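PDB 2D5F: glycinin A3B4 subunit from Glycine max, which probably serves as a seed storage globulin of the 11S type, a bicupin that assembles into trimers and hexamers. Local coordinates for residues Q112-F117 with L244-P249; A336-A341 with A348-T353. One frame throughout, in Å; residues are numbered along the deposited sequence.

Interaction 1. Residues Q112-F117 with L244-P249; sequences QKIRHF and LSVISP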
ATOM      1  N   GLN B 112     -27.422   1.949 -14.754  1.00 19.99           N
ATOM      2  CA  GLN B 112     -26.448   2.476 -13.807  1.00 27.51           C
ATOM      3  C   GLN B 112     -26.464   3.997 -13.768  1.00 23.05           C
ATOM      4  O   GLN B 112     -27.101   4.645 -14.596  1.00 20.88           O
ATOM      5  CB  GLN B 112     -25.038   1.933 -14.117  1.00 18.23           C
ATOM      6  CG  GLN B 112     -24.909   0.451 -13.785  1.00 21.69           C
ATOM      7  CD  GLN B 112     -23.536  -0.149 -14.066  1.00 24.64           C
ATOM      8  OE1 GLN B 112     -23.370  -1.370 -14.025  1.00 21.49           O
ATOM      9  NE2 GLN B 112     -22.554   0.698 -14.347  1.00 15.01           N
ATOM     10  N   LYS B 113     -25.770   4.554 -12.784  1.00 22.62           N
ATOM     11  CA  LYS B 113     -25.707   5.994 -12.585  1.00 21.66           C
ATOM     12  C   LYS B 113     -25.414   6.819 -13.835  1.00 29.15           C
ATOM     13  O   LYS B 113     -24.568   6.459 -14.654  1.00 27.48           O
ATOM     14  CB  LYS B 113     -24.666   6.316 -11.512  1.00 20.41           C
ATOM     15  CG  LYS B 113     -24.556   7.803 -11.179  1.00 31.94           C
ATOM     16  CD  LYS B 113     -23.503   8.056 -10.110  1.00 38.47           C
ATOM     17  CE  LYS B 113     -23.433   9.534  -9.749  1.00 40.94           C
ATOM     18  NZ  LYS B 113     -22.578   9.754  -8.550  1.00 42.34           N
ATOM     19  N   ILE B 114     -26.130   7.931 -13.971  1.00 28.32           N
ATOM     20  CA  ILE B 114     -25.932   8.840 -15.089  1.00 28.14           C
ATOM     21  C   ILE B 114     -25.139  10.012 -14.541  1.00 28.31           C
ATOM     22  O   ILE B 114     -25.536  10.623 -13.550  1.00 30.49           O
ATOM     23  CB  ILE B 114     -27.273   9.370 -15.658  1.00 31.90           C
ATOM     24  CG1 ILE B 114     -28.099   8.205 -16.210  1.00 37.78           C
ATOM     25  CG2 ILE B 114     -27.010  10.404 -16.751  1.00 30.32           C
ATOM     26  CD1 ILE B 114     -27.372   7.373 -17.255  1.00 31.45           C
ATOM     27  N   ARG B 115     -24.012  10.315 -15.171  1.00 23.58           N
ATOM     28  CA  ARG B 115     -23.179  11.413 -14.716  1.00 24.59           C
ATOM     29  C   ARG B 115     -23.269  12.570 -15.697  1.00 26.78           C
ATOM     30  O   ARG B 115     -23.175  12.379 -16.909  1.00 28.40           O
ATOM     31  CB  ARG B 115     -21.723  10.955 -14.575  1.00 27.78           C
ATOM     32  CG  ARG B 115     -21.520   9.759 -13.634  1.00 29.90           C
ATOM     33  CD  ARG B 115     -20.890   8.593 -14.390  1.00 34.16           C
ATOM     34  NE  ARG B 115     -20.732   7.379 -13.584  1.00 34.35           N
ATOM     35  CZ  ARG B 115     -19.791   7.195 -12.663  1.00 33.55           C
ATOM     36  NH1 ARG B 115     -19.739   6.054 -11.992  1.00 39.50           N
ATOM     37  NH2 ARG B 115     -18.899   8.143 -12.416  1.00 37.29           N
ATOM     38  N   HIS B 116     -23.456  13.770 -15.164  1.00 23.52           N
ATOM     39  CA  HIS B 116     -23.560  14.965 -15.983  1.00 25.62           C
ATOM     40  C   HIS B 116     -22.224  15.681 -16.062  1.00 27.89           C
ATOM     41  O   HIS B 116     -21.441  15.646 -15.115  1.00 28.63           O
ATOM     42  CB  HIS B 116     -24.609  15.906 -15.388  1.00 26.67           C
ATOM     43  CG  HIS B 116     -26.000  15.360 -15.435  1.00 34.13           C
ATOM     44  ND1 HIS B 116     -26.836  15.546 -16.515  1.00 33.06           N
ATOM     45  CD2 HIS B 116     -26.688  14.593 -14.555  1.00 36.66           C
ATOM     46  CE1 HIS B 116     -27.978  14.918 -16.298  1.00 43.14           C
ATOM     47  NE2 HIS B 116     -27.913  14.332 -15.117  1.00 37.86           N
ATOM     48  N   PHE B 117     -21.965  16.322 -17.197  1.00 23.28           N
ATOM     49  CA  PHE B 117     -20.731  17.066 -17.374  1.00 26.55           C
ATOM     50  C   PHE B 117     -21.005  18.386 -18.073  1.00 30.33           C
ATOM     51  O   PHE B 117     -22.019  18.542 -18.764  1.00 28.11           O
ATOM     52  CB  PHE B 117     -19.697  16.258 -18.178  1.00 25.74           C
ATOM     53  CG  PHE B 117     -20.147  15.880 -19.564  1.00 24.96           C
ATOM     54  CD1 PHE B 117     -20.630  14.600 -19.828  1.00 20.52           C
ATOM     55  CD2 PHE B 117     -20.076  16.800 -20.608  1.00 20.67           C
ATOM     56  CE1 PHE B 117     -21.036  14.239 -21.112  1.00 23.66           C
ATOM     57  CE2 PHE B 117     -20.479  16.453 -21.893  1.00 23.65           C
ATOM     58  CZ  PHE B 117     -20.961  15.166 -22.145  1.00 25.09           C
ATOM     59  N   LEU B 244     -33.388  12.282 -25.986  1.00 33.94           N
ATOM     60  CA  LEU B 244     -33.247  11.055 -25.206  1.00 36.38           C
ATOM     61  C   LEU B 244     -33.771  11.220 -23.780  1.00 33.21           C
ATOM     62  O   LEU B 244     -33.646  12.288 -23.180  1.00 29.39           O
ATOM     63  CB  LEU B 244     -31.773  10.638 -25.150  1.00 34.08           C
ATOM     64  CG  LEU B 244     -31.401   9.352 -24.403  1.00 31.72           C
ATOM     65  CD1 LEU B 244     -31.641   8.137 -25.302  1.00 22.73           C
ATOM     66  CD2 LEU B 244     -29.931   9.424 -23.993  1.00 28.30           C
ATOM     67  N   SER B 245     -34.348  10.150 -23.244  1.00 30.70           N
ATOM     68  CA  SER B 245     -34.864  10.154 -21.878  1.00 33.55           C
ATOM     69  C   SER B 245     -34.248   8.999 -21.095  1.00 31.92           C
ATOM     70  O   SER B 245     -34.313   7.844 -21.526  1.00 31.32           O
ATOM     71  CB  SER B 245     -36.389   9.997 -21.865  1.00 33.78           C
ATOM     72  OG  SER B 245     -37.021  11.066 -22.545  1.00 49.74           O
ATOM     73  N   VAL B 246     -33.649   9.318 -19.952  1.00 29.77           N
ATOM     74  CA  VAL B 246     -33.046   8.312 -19.084  1.00 27.53           C
ATOM     75  C   VAL B 246     -33.419   8.681 -17.659  1.00 27.78           C
ATOM     76  O   VAL B 246     -33.852   9.799 -17.401  1.00 28.88           O
ATOM     77  CB  VAL B 246     -31.493   8.289 -19.182  1.00 28.22           C
ATOM     78  CG1 VAL B 246     -31.053   8.096 -20.625  1.00 30.23           C
ATOM     79  CG2 VAL B 246     -30.914   9.576 -18.605  1.00 27.38           C
ATOM     80  N   ILE B 247     -33.250   7.747 -16.735  1.00 24.24           N
ATOM     81  CA  ILE B 247     -33.568   8.020 -15.343  1.00 29.26           C
ATOM     82  C   ILE B 247     -32.477   8.909 -14.761  1.00 34.15           C
ATOM     83  O   ILE B 247     -31.290   8.580 -14.852  1.00 31.49           O
ATOM     84  CB  ILE B 247     -33.640   6.721 -14.529  1.00 29.27           C
ATOM     85  CG1 ILE B 247     -34.635   5.755 -15.181  1.00 30.18           C
ATOM     86  CG2 ILE B 247     -34.073   7.023 -13.104  1.00 27.84           C
ATOM     87  CD1 ILE B 247     -34.602   4.360 -14.601  1.00 29.47           C
ATOM     88  N   SER B 248     -32.872  10.041 -14.184  1.00 27.53           N
ATOM     89  CA  SER B 248     -31.915  10.962 -13.577  1.00 31.77           C
ATOM     90  C   SER B 248     -32.625  12.081 -12.826  1.00 33.91           C
ATOM     91  O   SER B 248     -33.634  12.610 -13.292  1.00 37.21           O
ATOM     92  CB  SER B 248     -30.994  11.563 -14.643  1.00 38.87           C
ATOM     93  OG  SER B 248     -29.962  12.334 -14.046  1.00 39.72           O
ATOM     94  N   PRO B 249     -32.110  12.448 -11.638  1.00 31.95           N
ATOM     95  CA  PRO B 249     -32.706  13.515 -10.823  1.00 35.36           C
ATOM     96  C   PRO B 249     -32.704  14.845 -11.567  1.00 39.43           C
ATOM     97  O   PRO B 249     -33.537  15.713 -11.326  1.00 43.32           O
ATOM     98  CB  PRO B 249     -31.808  13.546  -9.587  1.00 30.47           C
ATOM     99  CG  PRO B 249     -31.340  12.119  -9.474  1.00 33.78           C
ATOM    100  CD  PRO B 249     -31.015  11.783 -10.908  1.00 31.27           C
TER
HETATM  101  O   HOH W   1     -27.794  11.657 -12.615  1.00 31.22           O
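I114 and S248 meet the opposite segment through two different torsions: CG1 of I114 lies beside its backbone N (chi1 -63°), which sends it towards 244-249, while OG of S248 stands anti to its backbone N (chi1 -173°) and is carried to the edge of the H116 imidazole. There NE2 of H116 comes within 3.1 Å of S248 OG, the oxygen lying in the plane of the ring. The same hydroxyl is bonded to K250 O just beyond the segment, and it also accepts from a water at 2.7 Å from S248 OG. That water donates a second proton to I114 O, again at 2.7 Å, so it joins the strand backbone to the serine where no direct backbone bond does. Next to this polar patch lies a small apolar one. I114 CG1 touches V246 CG2 at 3.9 Å, the two branched side chains meeting aslant. I114 CG1 also lies 3.5 Å from I247 O, a buried oxygen that has no polar partner in the model. The strand 107-118 that carries I114 and H116 pairs with strand 75-80 of the N-terminal cupin barrel, I114 packing on A77. The irregular segment 244-249 runs past it, I247 and P249 reaching strand 89-92. The contact thus lies on strand 107-118, beside 75-80 and 89-92, where two other subunits reach it: P463 of a third subunit packs on I114 and V246, and Y344 of a second on I247 and P249.

Interaction 2. Residues A336-A341 with A348-T353; sequences ARPSRA and AGRIST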
ATOM      1  N   ALA B 336     -11.285  23.513 -15.257  1.00 22.32           N
ATOM      2  CA  ALA B 336     -11.132  24.873 -15.758  1.00 23.02           C
ATOM      3  C   ALA B 336     -11.713  26.050 -14.980  1.00 26.17           C
ATOM      4  O   ALA B 336     -11.299  27.182 -15.216  1.00 27.07           O
ATOM      5  CB  ALA B 336     -11.617  24.933 -17.204  1.00 20.48           C
ATOM      6  N   ARG B 337     -12.658  25.812 -14.070  1.00 26.66           N
ATOM      7  CA  ARG B 337     -13.243  26.914 -13.302  1.00 24.07           C
ATOM      8  C   ARG B 337     -12.174  27.737 -12.595  1.00 28.58           C
ATOM      9  O   ARG B 337     -11.315  27.194 -11.905  1.00 27.95           O
ATOM     10  CB  ARG B 337     -14.237  26.408 -12.251  1.00 27.21           C
ATOM     11  CG  ARG B 337     -15.652  26.196 -12.756  1.00 39.66           C
ATOM     12  CD  ARG B 337     -16.629  26.148 -11.584  1.00 48.38           C
ATOM     13  NE  ARG B 337     -16.330  25.051 -10.668  1.00 57.84           N
ATOM     14  CZ  ARG B 337     -16.899  23.849 -10.725  1.00 62.31           C
ATOM     15  NH1 ARG B 337     -17.810  23.583 -11.655  1.00 53.56           N
ATOM     16  NH2 ARG B 337     -16.546  22.906  -9.859  1.00 61.16           N
ATOM     17  N   PRO B 338     -12.235  29.068 -12.737  1.00 31.16           N
ATOM     18  CA  PRO B 338     -11.281  29.999 -12.126  1.00 33.11           C
ATOM     19  C   PRO B 338     -10.991  29.724 -10.653  1.00 25.81           C
ATOM     20  O   PRO B 338      -9.841  29.741 -10.233  1.00 27.21           O
ATOM     21  CB  PRO B 338     -11.955  31.357 -12.323  1.00 34.07           C
ATOM     22  CG  PRO B 338     -12.700  31.174 -13.604  1.00 39.17           C
ATOM     23  CD  PRO B 338     -13.314  29.803 -13.422  1.00 32.29           C
ATOM     24  N   SER B 339     -12.041  29.466  -9.879  1.00 30.43           N
ATOM     25  CA  SER B 339     -11.905  29.223  -8.443  1.00 29.58           C
ATOM     26  C   SER B 339     -11.119  27.968  -8.050  1.00 31.85           C
ATOM     27  O   SER B 339     -10.757  27.807  -6.885  1.00 36.10           O
ATOM     28  CB  SER B 339     -13.291  29.186  -7.788  1.00 29.28           C
ATOM     29  OG  SER B 339     -14.045  28.067  -8.218  1.00 30.77           O
ATOM     30  N   ARG B 340     -10.849  27.085  -9.006  1.00 28.95           N
ATOM     31  CA  ARG B 340     -10.100  25.863  -8.713  1.00 33.83           C
ATOM     32  C   ARG B 340      -8.592  26.021  -8.904  1.00 30.98           C
ATOM     33  O   ARG B 340      -7.837  25.052  -8.797  1.00 30.92           O
ATOM     34  CB  ARG B 340     -10.615  24.712  -9.578  1.00 38.42           C
ATOM     35  CG  ARG B 340     -11.874  24.058  -9.029  1.00 53.11           C
ATOM     36  CD  ARG B 340     -12.529  23.155 -10.059  1.00 59.25           C
ATOM     37  NE  ARG B 340     -13.657  22.421  -9.490  1.00 62.05           N
ATOM     38  CZ  ARG B 340     -13.543  21.279  -8.817  1.00 60.50           C
ATOM     39  NH1 ARG B 340     -12.349  20.731  -8.630  1.00 50.96           N
ATOM     40  NH2 ARG B 340     -14.626  20.687  -8.323  1.00 65.34           N
ATOM     41  N   ALA B 341      -8.159  27.246  -9.170  1.00 25.41           N
ATOM     42  CA  ALA B 341      -6.746  27.535  -9.384  1.00 30.78           C
ATOM     43  C   ALA B 341      -5.852  27.122  -8.213  1.00 27.78           C
ATOM     44  O   ALA B 341      -6.182  27.357  -7.046  1.00 24.77           O
ATOM     45  CB  ALA B 341      -6.565  29.025  -9.671  1.00 29.92           C
ATOM     46  N   ALA B 348      -0.969  37.834 -14.251  1.00 27.87           N
ATOM     47  CA  ALA B 348      -0.280  36.918 -15.160  1.00 25.18           C
ATOM     48  C   ALA B 348      -1.132  35.733 -15.628  1.00 22.85           C
ATOM     49  O   ALA B 348      -1.130  35.393 -16.811  1.00 25.90           O
ATOM     50  CB  ALA B 348       1.002  36.405 -14.503  1.00 28.30           C
ATOM     51  N   GLY B 349      -1.847  35.097 -14.703  1.00 24.56           N
ATOM     52  CA  GLY B 349      -2.676  33.964 -15.074  1.00 20.69           C
ATOM     53  C   GLY B 349      -2.910  32.982 -13.940  1.00 27.79           C
ATOM     54  O   GLY B 349      -2.768  33.332 -12.769  1.00 24.85           O
ATOM     55  N   ARG B 350      -3.268  31.745 -14.282  1.00 24.29           N
ATOM     56  CA  ARG B 350      -3.521  30.732 -13.267  1.00 19.97           C
ATOM     57  C   ARG B 350      -3.210  29.315 -13.744  1.00 23.42           C
ATOM     58  O   ARG B 350      -3.229  29.030 -14.940  1.00 18.60           O
ATOM     59  CB  ARG B 350      -4.982  30.812 -12.805  1.00 17.96           C
ATOM     60  CG  ARG B 350      -6.018  30.695 -13.919  1.00 19.27           C
ATOM     61  CD  ARG B 350      -7.428  30.796 -13.343  1.00 24.04           C
ATOM     62  NE  ARG B 350      -8.474  30.925 -14.355  1.00 20.77           N
ATOM     63  CZ  ARG B 350      -9.087  29.907 -14.956  1.00 27.44           C
ATOM     64  NH1 ARG B 350     -10.029  30.145 -15.859  1.00 23.58           N
ATOM     65  NH2 ARG B 350      -8.766  28.656 -14.659  1.00 22.23           N
ATOM     66  N   ILE B 351      -2.915  28.433 -12.794  1.00 17.86           N
ATOM     67  CA  ILE B 351      -2.611  27.042 -13.101  1.00 22.56           C
ATOM     68  C   ILE B 351      -3.399  26.160 -12.145  1.00 23.01           C
ATOM     69  O   ILE B 351      -3.385  26.382 -10.929  1.00 22.80           O
ATOM     70  CB  ILE B 351      -1.115  26.736 -12.920  1.00 23.92           C
ATOM     71  CG1 ILE B 351      -0.284  27.637 -13.834  1.00 18.53           C
ATOM     72  CG2 ILE B 351      -0.840  25.257 -13.211  1.00 19.47           C
ATOM     73  CD1 ILE B 351       1.191  27.659 -13.464  1.00 19.09           C
ATOM     74  N   SER B 352      -4.085  25.166 -12.698  1.00 17.01           N
ATOM     75  CA  SER B 352      -4.878  24.243 -11.890  1.00 23.85           C
ATOM     76  C   SER B 352      -4.422  22.820 -12.178  1.00 19.59           C
ATOM     77  O   SER B 352      -4.205  22.457 -13.333  1.00 16.82           O
ATOM     78  CB  SER B 352      -6.361  24.397 -12.219  1.00 19.27           C
ATOM     79  OG  SER B 352      -6.780  25.736 -11.987  1.00 28.66           O
ATOM     80  N   THR B 353      -4.271  22.022 -11.126  1.00 22.28           N
ATOM     81  CA  THR B 353      -3.811  20.643 -11.279  1.00 21.24           C
ATOM     82  C   THR B 353      -4.872  19.617 -10.906  1.00 20.83           C
ATOM     83  O   THR B 353      -5.560  19.755  -9.903  1.00 22.52           O
ATOM     84  CB  THR B 353      -2.567  20.385 -10.405  1.00 25.44           C
ATOM     85  OG1 THR B 353      -1.574  21.379 -10.684  1.00 29.08           O
ATOM     86  CG2 THR B 353      -1.982  19.002 -10.697  1.00 31.13           C
TER
HETATM   87  O   HOH W   2      -9.112  26.104 -12.937  1.00 22.77           O
HETATM   88  O   HOH W   3      -7.470  22.179  -8.970  1.00 30.45           O
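R350 reaches from its strand to the carbonyl of A336, giving NH2 to A336 O at 3.0 Å, with a second, weak bond from NH1 to A336 O at 3.3 Å. One oxygen therefore takes both terminal nitrogens, but neither bond is straight (135° at the NH2 hydrogen), and NH2 approaches from above the carbonyl plane. A water links the segments further along: it donates to R337 O and accepts from S352 OG. The 3-10 turn 338-340 is held by its own backbone bonds, R340 N to R337 O and A341 N to P338 O. CG of R350 sits between its backbone N and carbonyl carbon (chi1 56°), and the chain, extended from there to NE, carries the guanidinium against P338. P338 CA sits over the centre of one guanidinium face, 3.6 Å from R350 CZ, and the proline CG comes as near to R350 NH1. OG of S352, beside its backbone N (chi1 -58°), lies 3.2 Å from A341 CA. The methyl of A341 rests against the base of the arginine, 3.9 Å from R350 CB. The turn carries the chain from strand 332-334, which joins the N-terminal cupin's sheet beside 121-125, to strand 343-345 of the C-terminal cupin, outermost in its sheet within the chain, next to 349-354. R350 packs on Y344 and on Y371 and V373 of strand 368-374, while P249 of a second subunit lies against P338 and A341.

How the interactions relate
Along the chain the contacts come in series: interaction 1 closes, between 112-117 and 244-249, before interaction 2 opens at 336. Interaction 1 spans 126 residues, bringing the segment that follows strand 237-239 back against strand 107-118 of the N-terminal cupin. Interaction 2 is local; it closes a short loop of six residues around strand 343-345 and fastens the entry to the C-terminal cupin to strand 349-354. Neither nests in nor crosses the other. Within the chain, interactions 1 and 2 do not touch. Between subunits they do meet: K113 packs on A341 and H116 on S339 of a neighbouring subunit, whose D342, just after 336-341, forms a salt bridge with K113.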